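Local coordinates for protein ORF48 (Lactococcus phage TP901-1, PDB 3U6X) that is a baseplate upper protein of the phage, with an immunoglobulin-like domain, and probably takes part in assembling the host-adhesion device at the tail tip, at residues P14-G26 and P36-V48. Numbering follows the deposited sequence.
Sequences PEVKVTSYKNAIG and PVFGGGTIYNVPV
Val18 packs against both Val46 and Val48, one methyl to each. Its CG1, anti to the backbone N (chi1 -175°), crosses Val46 obliquely, 3.9 Å from CB of Val46. Its CG2 turns beside the backbone N and meets CG1 of Val48 at 3.7 Å. Phe90 of strand 86-92 and Val59 of strand 56-60 also pack on Val18. On the face bearing Thr19 and Asn45, these two side chains lie alongside and point the same way, with CG2 of Thr19 3.7 Å from OD1 of Asn45. The same methyl touches CG2 of Ile43. OG1 of Thr19 sits in the ring plane at the edge of Tyr21, whose CB meets CG1 of Ile43.

Strands 16-22 and 43-46 run antiparallel as neighbours in the sheet of the immunoglobulin-like domain. Ser20 and Tyr44 form a hydrogen-bonded pair. N of Tyr44 donates to O of Ser20 at 2.8 Å, with an N-H...O angle of 171°. The Tyr44 ring brings its edge to that oxygen, while CG2 of Thr42 lies over the rim of one ring face. Ile43 and Tyr44 also pair with a strand of the second subunit, so the sheet continues across the interface.

Ahead of strand 43-46, N of Gly41 donates to O of Lys22 at 2.8 Å. Water 2 bridges N of Lys22 and O of Thr42, and water 3 joins O of Asn23 to N of Gly39. CD1 of Ile25 reaches CA of Gly39 at 3.5 Å and CE1 of Phe38 at 3.7 Å.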
# COMPACT_ATOMS: atom_id res chain seq x y z
N PRO V 14 23.11 14.40 38.46
CA PRO V 14 22.22 13.24 38.62
C PRO V 14 21.68 13.03 40.02
O PRO V 14 22.40 13.24 40.99
CB PRO V 14 23.10 12.07 38.18
CG PRO V 14 24.45 12.53 38.33
CD PRO V 14 24.45 13.97 38.02
N GLU V 15 20.39 12.68 40.12
CA GLU V 15 19.74 12.40 41.40
C GLU V 15 20.32 11.11 41.98
O GLU V 15 20.57 10.14 41.25
CB GLU V 15 18.23 12.26 41.21
CG GLU V 15 17.40 13.25 42.00
CD GLU V 15 17.62 13.28 43.51
OE1 GLU V 15 18.33 14.20 43.97
OE2 GLU V 15 17.08 12.40 44.22
N VAL V 16 20.58 11.12 43.29
CA VAL V 16 21.13 9.97 44.00
C VAL V 16 20.15 9.64 45.12
O VAL V 16 19.68 10.53 45.84
CB VAL V 16 22.58 10.23 44.53
CG1 VAL V 16 23.11 9.03 45.31
CG2 VAL V 16 23.53 10.57 43.39
N LYS V 17 19.82 8.34 45.23
CA LYS V 17 18.96 7.82 46.27
C LYS V 17 19.70 6.71 47.00
O LYS V 17 20.29 5.81 46.38
CB LYS V 17 17.63 7.34 45.68
CG LYS V 17 16.62 8.45 45.50
CD LYS V 17 15.57 8.05 44.46
CE LYS V 17 14.49 9.09 44.30
NZ LYS V 17 13.57 8.74 43.19
N VAL V 18 19.76 6.84 48.35
CA VAL V 18 20.50 5.93 49.21
C VAL V 18 19.54 5.12 50.06
O VAL V 18 18.58 5.69 50.59
CB VAL V 18 21.58 6.66 50.06
CG1 VAL V 18 22.42 5.68 50.87
CG2 VAL V 18 22.48 7.51 49.18
N THR V 19 19.80 3.79 50.17
CA THR V 19 19.04 2.82 50.96
C THR V 19 19.97 1.97 51.85
O THR V 19 21.14 1.72 51.51
CB THR V 19 18.12 1.97 50.09
OG1 THR V 19 18.84 1.36 49.02
CG2 THR V 19 16.93 2.72 49.57
N SER V 20 19.44 1.54 53.00
CA SER V 20 20.13 0.73 54.00
C SER V 20 19.32 -0.54 54.25
O SER V 20 18.11 -0.47 54.49
CB SER V 20 20.26 1.51 55.30
OG SER V 20 20.99 0.79 56.28
N TYR V 21 19.97 -1.69 54.17
CA TYR V 21 19.34 -2.99 54.38
C TYR V 21 20.36 -4.06 54.80
O TYR V 21 21.56 -3.95 54.51
CB TYR V 21 18.51 -3.45 53.16
CG TYR V 21 19.24 -3.36 51.84
CD1 TYR V 21 19.19 -2.19 51.08
CD2 TYR V 21 19.99 -4.43 51.36
CE1 TYR V 21 19.91 -2.08 49.90
CE2 TYR V 21 20.69 -4.33 50.17
CZ TYR V 21 20.66 -3.15 49.44
OH TYR V 21 21.35 -3.05 48.26
N LYS V 22 19.85 -5.10 55.47
CA LYS V 22 20.56 -6.23 56.03
C LYS V 22 20.10 -7.53 55.36
O LYS V 22 18.93 -7.66 54.95
CB LYS V 22 20.23 -6.27 57.54
CG LYS V 22 21.12 -7.16 58.41
CD LYS V 22 20.79 -7.06 59.90
CE LYS V 22 21.50 -5.90 60.58
NZ LYS V 22 21.79 -6.19 62.02
N ASN V 23 20.99 -8.53 55.31
CA ASN V 23 20.71 -9.88 54.80
C ASN V 23 20.32 -10.00 53.33
O ASN V 23 19.64 -10.96 52.95
CB ASN V 23 19.78 -10.67 55.75
CG ASN V 23 20.48 -11.16 56.99
OD1 ASN V 23 21.62 -11.67 56.94
ND2 ASN V 23 19.80 -11.06 58.13
N ALA V 24 20.78 -9.09 52.48
CA ALA V 24 20.49 -9.17 51.06
C ALA V 24 21.20 -10.41 50.50
O ALA V 24 22.12 -10.93 51.12
CB ALA V 24 20.99 -7.90 50.37
N ILE V 25 20.76 -10.89 49.35
CA ILE V 25 21.31 -12.04 48.65
C ILE V 25 22.86 -12.03 48.66
O ILE V 25 23.47 -11.02 48.31
CB ILE V 25 20.60 -12.07 47.24
CG1 ILE V 25 19.67 -13.25 47.10
CG2 ILE V 25 21.47 -11.86 45.99
CD1 ILE V 25 18.36 -13.04 47.77
N GLY V 26 23.45 -13.10 49.20
CA GLY V 26 24.89 -13.27 49.27
C GLY V 26 25.62 -12.54 50.38
O GLY V 26 26.85 -12.54 50.39
N PRO V 36 16.98 -14.73 58.19
CA PRO V 36 15.56 -14.84 58.56
C PRO V 36 14.57 -14.39 57.49
O PRO V 36 13.43 -14.85 57.49
CB PRO V 36 15.45 -13.98 59.82
CG PRO V 36 16.57 -12.99 59.71
CD PRO V 36 17.66 -13.65 58.94
N VAL V 37 14.97 -13.44 56.62
CA VAL V 37 14.08 -12.93 55.56
C VAL V 37 14.83 -13.08 54.25
O VAL V 37 15.78 -12.33 54.00
CB VAL V 37 13.57 -11.47 55.79
CG1 VAL V 37 12.54 -11.06 54.74
CG2 VAL V 37 13.00 -11.27 57.19
N PHE V 38 14.42 -14.07 53.42
CA PHE V 38 15.05 -14.32 52.13
C PHE V 38 14.88 -13.09 51.23
O PHE V 38 13.76 -12.61 51.06
CB PHE V 38 14.50 -15.60 51.44
CG PHE V 38 15.10 -15.80 50.07
CD1 PHE V 38 16.43 -16.18 49.93
CD2 PHE V 38 14.37 -15.50 48.92
CE1 PHE V 38 17.00 -16.33 48.66
CE2 PHE V 38 14.95 -15.62 47.66
CZ PHE V 38 16.26 -16.04 47.53
N GLY V 39 15.98 -12.61 50.68
CA GLY V 39 15.99 -11.45 49.80
C GLY V 39 16.44 -10.16 50.47
O GLY V 39 16.84 -9.22 49.78
N GLY V 40 16.38 -10.14 51.80
CA GLY V 40 16.78 -9.02 52.63
C GLY V 40 15.71 -8.52 53.57
O GLY V 40 14.51 -8.67 53.31
N GLY V 41 16.14 -7.88 54.66
CA GLY V 41 15.25 -7.33 55.68
C GLY V 41 14.63 -6.01 55.29
O GLY V 41 14.49 -5.71 54.11
N THR V 42 14.23 -5.20 56.29
CA THR V 42 13.60 -3.89 56.07
C THR V 42 14.57 -2.96 55.34
O THR V 42 15.75 -2.89 55.69
CB THR V 42 13.08 -3.29 57.42
OG1 THR V 42 12.27 -4.25 58.08
CG2 THR V 42 12.26 -2.01 57.24
N ILE V 43 14.08 -2.30 54.29
CA ILE V 43 14.84 -1.34 53.48
C ILE V 43 14.52 0.06 54.02
O ILE V 43 13.36 0.45 54.08
CB ILE V 43 14.52 -1.45 51.96
CG1 ILE V 43 14.97 -2.80 51.40
CG2 ILE V 43 15.11 -0.27 51.15
CD1 ILE V 43 14.25 -3.20 50.19
N TYR V 44 15.57 0.78 54.45
CA TYR V 44 15.44 2.12 55.01
C TYR V 44 15.91 3.19 54.02
O TYR V 44 17.03 3.12 53.52
CB TYR V 44 16.20 2.23 56.33
CG TYR V 44 15.73 1.25 57.38
CD1 TYR V 44 14.73 1.59 58.29
CD2 TYR V 44 16.32 -0.01 57.52
CE1 TYR V 44 14.30 0.70 59.27
CE2 TYR V 44 15.89 -0.91 58.48
CZ TYR V 44 14.88 -0.55 59.35
OH TYR V 44 14.45 -1.44 60.32
N ASN V 45 15.03 4.15 53.71
CA ASN V 45 15.39 5.25 52.83
C ASN V 45 16.27 6.20 53.63
O ASN V 45 15.82 6.72 54.66
CB ASN V 45 14.15 5.97 52.27
CG ASN V 45 13.45 5.30 51.10
OD1 ASN V 45 13.73 4.16 50.69
ND2 ASN V 45 12.50 6.00 50.53
N VAL V 46 17.54 6.32 53.24
CA VAL V 46 18.52 7.14 53.94
C VAL V 46 18.32 8.63 53.55
O VAL V 46 18.31 8.95 52.35
CB VAL V 46 19.98 6.64 53.69
CG1 VAL V 46 21.01 7.49 54.43
CG2 VAL V 46 20.14 5.18 54.09
N PRO V 47 18.12 9.55 54.53
CA PRO V 47 18.00 10.98 54.16
C PRO V 47 19.36 11.49 53.69
O PRO V 47 20.40 11.18 54.30
CB PRO V 47 17.53 11.67 55.45
CG PRO V 47 17.82 10.73 56.54
CD PRO V 47 18.13 9.36 56.00
N VAL V 48 19.38 12.19 52.54
CA VAL V 48 20.62 12.69 51.97
C VAL V 48 20.60 14.18 51.70
O VAL V 48 19.55 14.78 51.47
CB VAL V 48 21.13 11.87 50.74
CG1 VAL V 48 21.39 10.42 51.11
CG2 VAL V 48 20.17 11.96 49.53
O HOH W 1 17.96 9.01 49.71
O HOH W 2 17.45 -4.34 57.10
O HOH W 3 18.45 -13.01 51.68